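Local coordinates for glycosyl hydrolase family 2, TIM barrel domain protein (Parabacteroides merdae ATCC 43184, PDB 6DXU), which is a gut bacterial beta-glucuronidase of glycoside hydrolase family 2 and probably removes glucuronic acid from glucuronide conjugates, at residues V109-G114 against Y193-Y198; K635-I640 against Y661-E666; Y641-P646 against V717-R722. One frame throughout, in Å; residues are numbered along the deposited sequence.

Contact 1 of 3, residues V109-G114 against Y193-Y198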
loop_
_atom_site.group_PDB
_atom_site.type_symbol
_atom_site.label_atom_id
_atom_site.label_comp_id
_atom_site.label_asym_id
_atom_site.label_seq_id
_atom_site.Cartn_x
_atom_site.Cartn_y
_atom_site.Cartn_z
ATOM N N VAL D 109 28.952 6.636 8.198
ATOM C CA VAL D 109 28.169 5.413 8.304
ATOM C C VAL D 109 27.872 5.151 9.774
ATOM O O VAL D 109 28.770 5.230 10.622
ATOM C CB VAL D 109 28.891 4.214 7.660
ATOM C CG1 VAL D 109 28.129 2.937 7.916
ATOM C CG2 VAL D 109 29.059 4.439 6.157
ATOM N N LEU D 110 26.618 4.824 10.068
ATOM C CA LEU D 110 26.230 4.323 11.379
ATOM C C LEU D 110 26.273 2.808 11.325
ATOM O O LEU D 110 25.588 2.197 10.502
ATOM C CB LEU D 110 24.827 4.788 11.764
ATOM C CG LEU D 110 24.585 6.285 11.939
ATOM C CD1 LEU D 110 23.071 6.542 12.131
ATOM C CD2 LEU D 110 25.397 6.839 13.091
ATOM N N ASP D 111 27.079 2.204 12.191
ATOM C CA ASP D 111 27.326 0.769 12.162
ATOM C C ASP D 111 26.788 0.184 13.459
ATOM O O ASP D 111 27.346 0.435 14.532
ATOM C CB ASP D 111 28.825 0.500 11.988
ATOM C CG ASP D 111 29.177 -0.975 12.060
ATOM O OD1 ASP D 111 28.316 -1.815 11.735
ATOM O OD2 ASP D 111 30.326 -1.288 12.431
ATOM N N PHE D 112 25.711 -0.594 13.360
ATOM C CA PHE D 112 25.037 -1.175 14.523
ATOM C C PHE D 112 25.596 -2.574 14.767
ATOM O O PHE D 112 25.367 -3.480 13.961
ATOM C CB PHE D 112 23.525 -1.262 14.285
ATOM C CG PHE D 112 22.820 0.075 14.202
ATOM C CD1 PHE D 112 22.839 0.817 13.029
ATOM C CD2 PHE D 112 22.108 0.571 15.288
ATOM C CE1 PHE D 112 22.181 2.041 12.943
ATOM C CE2 PHE D 112 21.434 1.808 15.205
ATOM C CZ PHE D 112 21.480 2.536 14.039
ATOM N N ASP D 113 26.296 -2.770 15.897
ATOM C CA ASP D 113 26.669 -4.126 16.294
ATOM C C ASP D 113 25.438 -4.987 16.540
ATOM O O ASP D 113 25.490 -6.211 16.372
ATOM C CB ASP D 113 27.536 -4.113 17.561
ATOM C CG ASP D 113 28.984 -3.744 17.298
ATOM O OD1 ASP D 113 29.300 -3.294 16.176
ATOM O OD2 ASP D 113 29.803 -3.888 18.242
ATOM N N GLY D 114 24.327 -4.372 16.937
ATOM C CA GLY D 114 23.093 -5.101 17.177
ATOM C C GLY D 114 22.118 -4.283 18.007
ATOM O O GLY D 114 22.533 -3.605 18.951
ATOM N N TYR D 193 27.073 -1.947 20.866
ATOM C CA TYR D 193 27.671 -0.681 20.465
ATOM C C TYR D 193 27.123 -0.188 19.140
ATOM O O TYR D 193 26.965 -0.950 18.181
ATOM C CB TYR D 193 29.184 -0.808 20.331
ATOM C CG TYR D 193 29.891 -0.986 21.651
ATOM C CD1 TYR D 193 29.811 -0.007 22.644
ATOM C CD2 TYR D 193 30.608 -2.139 21.920
ATOM C CE1 TYR D 193 30.453 -0.174 23.865
ATOM C CE2 TYR D 193 31.264 -2.310 23.150
ATOM C CZ TYR D 193 31.180 -1.328 24.105
ATOM O OH TYR D 193 31.817 -1.492 25.323
ATOM N N LEU D 194 26.902 1.114 19.088
ATOM C CA LEU D 194 26.576 1.820 17.864
ATOM C C LEU D 194 27.800 2.648 17.512
ATOM O O LEU D 194 28.242 3.470 18.320
ATOM C CB LEU D 194 25.342 2.708 18.060
ATOM C CG LEU D 194 25.041 3.741 16.960
ATOM C CD1 LEU D 194 24.899 3.057 15.593
ATOM C CD2 LEU D 194 23.772 4.538 17.297
ATOM N N ASN D 195 28.324 2.449 16.312
ATOM C CA ASN D 195 29.581 3.059 15.909
ATOM C C ASN D 195 29.324 4.107 14.845
ATOM O O ASN D 195 28.545 3.882 13.908
ATOM C CB ASN D 195 30.558 2.021 15.346
ATOM C CG ASN D 195 30.739 0.831 16.267
ATOM O OD1 ASN D 195 31.377 0.950 17.309
ATOM N ND2 ASN D 195 30.176 -0.320 15.889
ATOM N N LEU D 196 29.990 5.244 14.993
ATOM C CA LEU D 196 30.092 6.213 13.920
ATOM C C LEU D 196 31.351 5.866 13.143
ATOM O O LEU D 196 32.449 5.875 13.705
ATOM C CB LEU D 196 30.159 7.640 14.462
ATOM C CG LEU D 196 30.284 8.732 13.395
ATOM C CD1 LEU D 196 29.020 8.767 12.576
ATOM C CD2 LEU D 196 30.529 10.088 14.054
ATOM N N VAL D 197 31.202 5.578 11.853
ATOM C CA VAL D 197 32.317 5.112 11.042
ATOM C C VAL D 197 32.542 6.135 9.949
ATOM O O VAL D 197 31.678 6.333 9.089
ATOM C CB VAL D 197 32.049 3.724 10.438
ATOM C CG1 VAL D 197 33.251 3.274 9.607
ATOM C CG2 VAL D 197 31.741 2.718 11.544
ATOM N N TYR D 198 33.695 6.784 9.979
ATOM C CA TYR D 198 34.100 7.651 8.886
ATOM C C TYR D 198 34.877 6.831 7.866
ATOM O O TYR D 198 35.801 6.092 8.229
ATOM C CB TYR D 198 34.972 8.792 9.399
ATOM C CG TYR D 198 34.293 9.794 10.312
ATOM C CD1 TYR D 198 34.723 9.964 11.627
ATOM C CD2 TYR D 198 33.244 10.592 9.850
ATOM C CE1 TYR D 198 34.124 10.899 12.459
ATOM C CE2 TYR D 198 32.637 11.533 10.681
ATOM C CZ TYR D 198 33.089 11.677 11.985
ATOM O OH TYR D 198 32.503 12.614 12.814
HETATM O O HOH W 1 24.005 -1.504 17.709
#
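Leu194 lies alongside Phe112, both side chains leaving the same face of an antiparallel strand pair. From CB, with CG anti to the backbone N (chi1 168°), the Leu194 chain leans toward strand 109-112. At its tip CD1 sits 3.6 Å from the centroid of the Phe112 ring and almost on the ring normal, a CH-pi contact over the middle of one face. The same methyl touches Leu110 CB at 4.2 Å, while CD2 reaches only the ring rim at Phe112 CE2. Leu110 CD2 and Leu196 CD1 continue this apolar row; Leu110 packs on Leu164, and Phe112 and Leu194 on Ile166, of strand 162-169.

On the other face, Val109 pairs with Val197 and Asp111 with Asn195, each pair joined by two backbone hydrogen bonds; Asp111 N to Asn195 O is 2.8 Å long. The Asp111 carboxylate has its salt bridge with Lys30. Asn195 ND2 makes two weak bonds, to Asp111 O and, at 3.1 Å, to Asp113 OD1. One step on, Asp113 N bonds Tyr193 O at 3.0 Å, and a water spans Gly114 N and that same carbonyl oxygen. Strands 107-112 and 194-199 are the central pair of a four-stranded antiparallel sheet whose Leu110-Phe112 face meets a second sheet, the two-layer beta-sandwich packing of the family 2 sugar-binding domain.

Contact 2 of 3, residues K635-I640 against Y661-E666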
loop_
_atom_site.group_PDB
_atom_site.type_symbol
_atom_site.label_atom_id
_atom_site.label_comp_id
_atom_site.label_asym_id
_atom_site.label_seq_id
_atom_site.Cartn_x
_atom_site.Cartn_y
_atom_site.Cartn_z
ATOM N N LYS D 635 46.356 -26.295 34.754
ATOM C CA LYS D 635 46.939 -25.363 35.714
ATOM C C LYS D 635 46.522 -25.754 37.126
ATOM O O LYS D 635 45.315 -25.792 37.413
ATOM C CB LYS D 635 46.490 -23.943 35.403
ATOM C CG LYS D 635 47.086 -22.897 36.299
ATOM C CD LYS D 635 46.550 -21.522 35.947
ATOM C CE LYS D 635 46.987 -20.489 36.970
ATOM N NZ LYS D 635 46.481 -20.839 38.323
ATOM N N PRO D 636 47.465 -26.025 38.035
ATOM C CA PRO D 636 47.094 -26.585 39.344
ATOM C C PRO D 636 46.107 -25.705 40.096
ATOM O O PRO D 636 46.312 -24.499 40.254
ATOM C CB PRO D 636 48.437 -26.677 40.082
ATOM C CG PRO D 636 49.450 -26.814 38.987
ATOM C CD PRO D 636 48.928 -25.975 37.847
ATOM N N MET D 637 45.033 -26.330 40.574
ATOM C CA MET D 637 44.026 -25.638 41.360
ATOM C C MET D 637 43.451 -26.618 42.365
ATOM O O MET D 637 43.605 -27.837 42.236
ATOM C CB MET D 637 42.903 -25.048 40.476
ATOM C CG MET D 637 42.207 -26.048 39.554
ATOM S SD MET D 637 41.046 -27.212 40.328
ATOM C CE MET D 637 39.733 -26.155 40.964
ATOM N N ILE D 638 42.762 -26.074 43.359
ATOM C CA ILE D 638 42.181 -26.898 44.411
ATOM C C ILE D 638 41.060 -26.112 45.067
ATOM O O ILE D 638 41.218 -24.927 45.386
ATOM C CB ILE D 638 43.263 -27.333 45.432
ATOM C CG1 ILE D 638 42.676 -28.271 46.494
ATOM C CG2 ILE D 638 43.943 -26.119 46.064
ATOM C CD1 ILE D 638 43.784 -28.980 47.336
ATOM N N HIS D 639 39.913 -26.751 45.263
ATOM C CA HIS D 639 38.727 -26.048 45.752
ATOM C C HIS D 639 37.951 -26.966 46.677
ATOM O O HIS D 639 37.366 -27.954 46.219
ATOM C CB HIS D 639 37.829 -25.582 44.601
ATOM C CG HIS D 639 36.605 -24.845 45.061
ATOM N ND1 HIS D 639 36.595 -23.483 45.272
ATOM C CD2 HIS D 639 35.360 -25.282 45.368
ATOM C CE1 HIS D 639 35.394 -23.112 45.684
ATOM N NE2 HIS D 639 34.628 -24.186 45.753
ATOM N N ILE D 640 37.941 -26.642 47.970
ATOM C CA ILE D 640 37.049 -27.322 48.902
ATOM C C ILE D 640 35.622 -26.872 48.639
ATOM O O ILE D 640 35.336 -25.666 48.621
ATOM C CB ILE D 640 37.429 -27.004 50.358
ATOM C CG1 ILE D 640 38.903 -27.337 50.648
ATOM C CG2 ILE D 640 36.484 -27.740 51.290
ATOM C CD1 ILE D 640 39.471 -26.525 51.830
ATOM N N TYR D 661 37.397 -30.399 44.976
ATOM C CA TYR D 661 37.488 -30.431 43.515
ATOM C C TYR D 661 38.841 -29.855 43.121
ATOM O O TYR D 661 39.134 -28.684 43.378
ATOM C CB TYR D 661 36.295 -29.707 42.872
ATOM C CG TYR D 661 35.083 -30.597 42.970
ATOM C CD1 TYR D 661 34.908 -31.654 42.083
ATOM C CD2 TYR D 661 34.175 -30.465 44.016
ATOM C CE1 TYR D 661 33.834 -32.520 42.193
ATOM C CE2 TYR D 661 33.087 -31.322 44.132
ATOM C CZ TYR D 661 32.930 -32.354 43.214
ATOM O OH TYR D 661 31.872 -33.225 43.319
ATOM N N SER D 662 39.687 -30.705 42.544
ATOM C CA SER D 662 41.072 -30.349 42.298
ATOM C C SER D 662 41.569 -31.182 41.136
ATOM O O SER D 662 41.099 -32.307 40.924
ATOM C CB SER D 662 41.934 -30.589 43.553
ATOM O OG SER D 662 43.300 -30.290 43.322
ATOM N N ASN D 663 42.497 -30.618 40.362
ATOM C CA ASN D 663 43.187 -31.390 39.340
ATOM C C ASN D 663 44.535 -31.888 39.831
ATOM O O ASN D 663 45.301 -32.458 39.045
ATOM C CB ASN D 663 43.360 -30.574 38.049
ATOM C CG ASN D 663 44.020 -29.235 38.286
ATOM O OD1 ASN D 663 44.457 -28.926 39.401
ATOM N ND2 ASN D 663 44.117 -28.435 37.234
ATOM N N CYS D 664 44.830 -31.707 41.115
ATOM C CA CYS D 664 46.075 -32.207 41.675
ATOM C C CYS D 664 46.068 -33.730 41.737
ATOM O O CYS D 664 45.019 -34.378 41.775
ATOM C CB CYS D 664 46.308 -31.640 43.073
ATOM S SG CYS D 664 46.801 -29.910 43.090
ATOM N N ASP D 665 47.279 -34.296 41.750
ATOM C CA ASP D 665 47.463 -35.744 41.799
ATOM C C ASP D 665 47.189 -36.321 43.182
ATOM O O ASP D 665 46.632 -37.418 43.302
ATOM C CB ASP D 665 48.874 -36.074 41.332
ATOM C CG ASP D 665 49.090 -35.676 39.898
ATOM O OD1 ASP D 665 49.972 -34.844 39.606
ATOM O OD2 ASP D 665 48.307 -36.168 39.069
ATOM N N GLU D 666 47.561 -35.601 44.233
ATOM C CA GLU D 666 47.265 -36.031 45.587
ATOM C C GLU D 666 46.917 -34.807 46.412
ATOM O O GLU D 666 47.477 -33.724 46.216
ATOM C CB GLU D 666 48.456 -36.772 46.242
ATOM C CG GLU D 666 48.972 -37.966 45.453
#
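An ST turn ends the strand pairing here: Ser662 OG accepts from Cys664 N, two residues on, and donates across the contact to Met637 O at 2.7 Å. With OG anti to its own backbone N (chi1 178°), the hydroxyl faces segment 635-640 and meets the Met637 oxygen in the carbonyl plane. Both roles of the hydroxyl are thus used, fixing its rotation and tying the turn to the facing chain. Ile638 CB packs over it, 3.6 Å from Ser662 OG.

The amide of Asn663 takes over where the backbone pairing stops. Its ND2 gives an almost straight bond (176°) to Lys635 O, 2.9 Å away, approaching from above the carbonyl plane; Thr633 O is a further acceptor for the same nitrogen. Its OD1 receives Met637 N at 2.9 Å, so both ends of the amide are bonded to backbone groups, which fixes its rotation. Met637, bent at every side-chain torsion, folds back across Asn663: SD lies 3.7 Å from Ser662 CA, and CE comes 3.5 Å from Tyr661 O.

Farther along, Tyr661 N bonds His639 O at 2.7 Å, whereas the return bond from His639 N to Tyr661 O is weak. The polar ends of these two residues turn elsewhere, His639 NE2 to Glu623 and Tyr661 OH to Asp573. This is a short antiparallel pairing, strand 638-640 forming the edge of a three-stranded sheet beside strand 655-662, continued past its end by asparagine side-chain bonds.

Contact 3 of 3, residues Y641-P646 against V717-R722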
loop_
_atom_site.group_PDB
_atom_site.type_symbol
_atom_site.label_atom_id
_atom_site.label_comp_id
_atom_site.label_asym_id
_atom_site.label_seq_id
_atom_site.Cartn_x
_atom_site.Cartn_y
_atom_site.Cartn_z
ATOM N N TYR D 641 34.707 -27.832 48.469
ATOM C CA TYR D 641 33.307 -27.464 48.297
ATOM C C TYR D 641 32.800 -26.798 49.568
ATOM O O TYR D 641 33.017 -27.304 50.675
ATOM C CB TYR D 641 32.440 -28.684 47.945
ATOM C CG TYR D 641 30.957 -28.362 47.915
ATOM C CD1 TYR D 641 30.345 -27.864 46.760
ATOM C CD2 TYR D 641 30.167 -28.538 49.047
ATOM C CE1 TYR D 641 28.992 -27.554 46.747
ATOM C CE2 TYR D 641 28.818 -28.229 49.036
ATOM C CZ TYR D 641 28.236 -27.743 47.884
ATOM O OH TYR D 641 26.893 -27.447 47.887
ATOM N N GLY D 642 32.124 -25.660 49.404
ATOM C CA GLY D 642 31.464 -25.007 50.521
ATOM C C GLY D 642 31.998 -23.628 50.850
ATOM O O GLY D 642 31.871 -23.167 51.987
ATOM N N HIS D 643 32.590 -22.943 49.869
ATOM C CA HIS D 643 33.035 -21.574 50.122
ATOM C C HIS D 643 31.881 -20.659 50.524
ATOM O O HIS D 643 32.075 -19.752 51.342
ATOM C CB HIS D 643 33.744 -21.017 48.890
ATOM C CG HIS D 643 35.179 -21.421 48.789
ATOM N ND1 HIS D 643 36.210 -20.508 48.791
ATOM C CD2 HIS D 643 35.760 -22.643 48.712
ATOM C CE1 HIS D 643 37.364 -21.146 48.699
ATOM N NE2 HIS D 643 37.119 -22.443 48.646
ATOM N N THR D 644 30.674 -20.885 49.986
ATOM C CA THR D 644 29.504 -20.072 50.313
ATOM C C THR D 644 28.538 -20.813 51.228
ATOM O O THR D 644 27.336 -20.556 51.203
ATOM C CB THR D 644 28.754 -19.623 49.050
ATOM O OG1 THR D 644 28.302 -20.773 48.309
ATOM C CG2 THR D 644 29.656 -18.763 48.170
ATOM N N TRP D 645 29.049 -21.749 52.028
ATOM C CA TRP D 645 28.237 -22.572 52.924
ATOM C C TRP D 645 28.705 -22.279 54.343
ATOM O O TRP D 645 29.608 -22.959 54.855
ATOM C CB TRP D 645 28.394 -24.051 52.586
ATOM C CG TRP D 645 27.410 -24.946 53.269
ATOM C CD1 TRP D 645 26.364 -24.567 54.040
ATOM C CD2 TRP D 645 27.381 -26.383 53.220
ATOM N NE1 TRP D 645 25.666 -25.678 54.467
ATOM C CE2 TRP D 645 26.275 -26.803 53.979
ATOM C CE3 TRP D 645 28.175 -27.348 52.587
ATOM C CZ2 TRP D 645 25.941 -28.151 54.137
ATOM C CZ3 TRP D 645 27.849 -28.687 52.752
ATOM C CH2 TRP D 645 26.737 -29.074 53.527
ATOM N N PRO D 646 28.129 -21.276 55.014
ATOM C CA PRO D 646 28.704 -20.836 56.298
ATOM C C PRO D 646 28.401 -21.756 57.475
ATOM O O PRO D 646 29.212 -21.862 58.411
ATOM C CB PRO D 646 28.073 -19.452 56.501
ATOM C CG PRO D 646 26.798 -19.501 55.754
ATOM C CD PRO D 646 27.082 -20.356 54.533
ATOM N N VAL D 717 49.536 -26.297 45.770
ATOM C CA VAL D 717 48.494 -25.289 45.913
ATOM C C VAL D 717 47.643 -25.647 47.121
ATOM O O VAL D 717 47.517 -26.814 47.495
ATOM C CB VAL D 717 47.603 -25.177 44.653
ATOM C CG1 VAL D 717 48.386 -24.553 43.493
ATOM C CG2 VAL D 717 47.051 -26.541 44.276
ATOM N N SER D 718 47.001 -24.629 47.693
ATOM C CA SER D 718 46.214 -24.808 48.900
ATOM C C SER D 718 44.901 -24.045 48.793
ATOM O O SER D 718 44.782 -23.070 48.050
ATOM C CB SER D 718 46.979 -24.322 50.145
ATOM O OG SER D 718 48.223 -24.987 50.253
ATOM N N ASP D 719 43.917 -24.505 49.569
ATOM C CA ASP D 719 42.627 -23.844 49.722
ATOM C C ASP D 719 42.225 -23.932 51.184
ATOM O O ASP D 719 42.568 -24.893 51.879
ATOM C CB ASP D 719 41.533 -24.483 48.847
ATOM C CG ASP D 719 40.266 -23.656 48.814
ATOM O OD1 ASP D 719 40.377 -22.423 48.983
ATOM O OD2 ASP D 719 39.165 -24.229 48.648
ATOM N N VAL D 720 41.457 -22.949 51.640
ATOM C CA VAL D 720 41.026 -22.882 53.033
ATOM C C VAL D 720 39.619 -22.315 53.079
ATOM O O VAL D 720 39.329 -21.307 52.426
ATOM C CB VAL D 720 41.950 -21.989 53.887
ATOM C CG1 VAL D 720 41.466 -21.960 55.328
ATOM C CG2 VAL D 720 43.387 -22.451 53.820
ATOM N N ILE D 721 38.751 -22.938 53.875
ATOM C CA ILE D 721 37.433 -22.389 54.155
ATOM C C ILE D 721 37.190 -22.484 55.654
ATOM O O ILE D 721 37.814 -23.276 56.363
ATOM C CB ILE D 721 36.287 -23.098 53.399
ATOM C CG1 ILE D 721 36.115 -24.538 53.889
ATOM C CG2 ILE D 721 36.505 -23.034 51.892
ATOM C CD1 ILE D 721 34.843 -25.202 53.379
ATOM N N ARG D 722 36.265 -21.658 56.130
ATOM C CA ARG D 722 35.795 -21.700 57.507
ATOM C C ARG D 722 34.303 -21.978 57.499
ATOM O O ARG D 722 33.556 -21.372 56.723
ATOM C CB ARG D 722 36.102 -20.388 58.235
ATOM C CG ARG D 722 37.585 -20.035 58.231
ATOM C CD ARG D 722 37.848 -18.751 58.996
ATOM N NE ARG D 722 39.273 -18.562 59.259
HETATM O O HOH W 2 32.676 -21.388 54.041
#
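The His643 imidazole has Ile721 on one face and the Asp719 carboxylate at its edge. Ile721 CG2 stands 3.2 Å above the ring plane, displaced toward the rim; it is nearest His643 CD2 at 3.3 Å and makes a CH-pi contact. The ring also stacks with His639. At the edge, ring and carboxylate are nearly coplanar, 9° apart, and approach from opposite directions. His643 NE2 donates to Asp719 OD2 at 2.7 Å along an almost straight line (169°), using the syn lone pair of the oxygen. Asp719 CG is anti to its backbone N (chi1 -170°), which carries the carboxylate out from strand 717-722 to this nitrogen. OD2 also accepts from Ile640 N, and two donors on one oxygen would probably stabilise its negative charge.

His643 belongs to a type I beta turn from Gly642 to Trp645, closed by Trp645 N to Gly642 O at 3.2 Å. The turn lies in the connection between strands 638-640 and 647-649, which belong to different sheets of a beta-sandwich domain, and segment 717-722 is part of the second of these sheets, in the strand beside 647-649. Ile721 CD1 packs where the chain enters the turn, 3.9 Å from both Tyr641 O and Gly642 O. A water bridges the two segments, 2.8 Å from both Gly642 O and Arg722 O. Outside the contact, Tyr641 OH bonds His524 and Ser566, while Trp645 stacks on His524.

Overall arrangement
From the N terminus, contact 1 comes first: it joins two central strands of one sheet in the sugar-binding domain and closes a loop of 78 residues. Contacts 2 and 3 both open after contact 1 has closed, on the opposite side of the chain's centre; the centre of contact 1 lies about 45 Å from that of contact 2. They cross each other. Segment 635-640 runs directly into 641-646, then pairs with 661-666 through a short connection of 20 residues, while 641-646 waits for 717-722, 70 residues on. They touch directly, for instance through Ile638 CG2 packing 3.6 Å from Ser718 C, which links the three-stranded sheet with the five-stranded one.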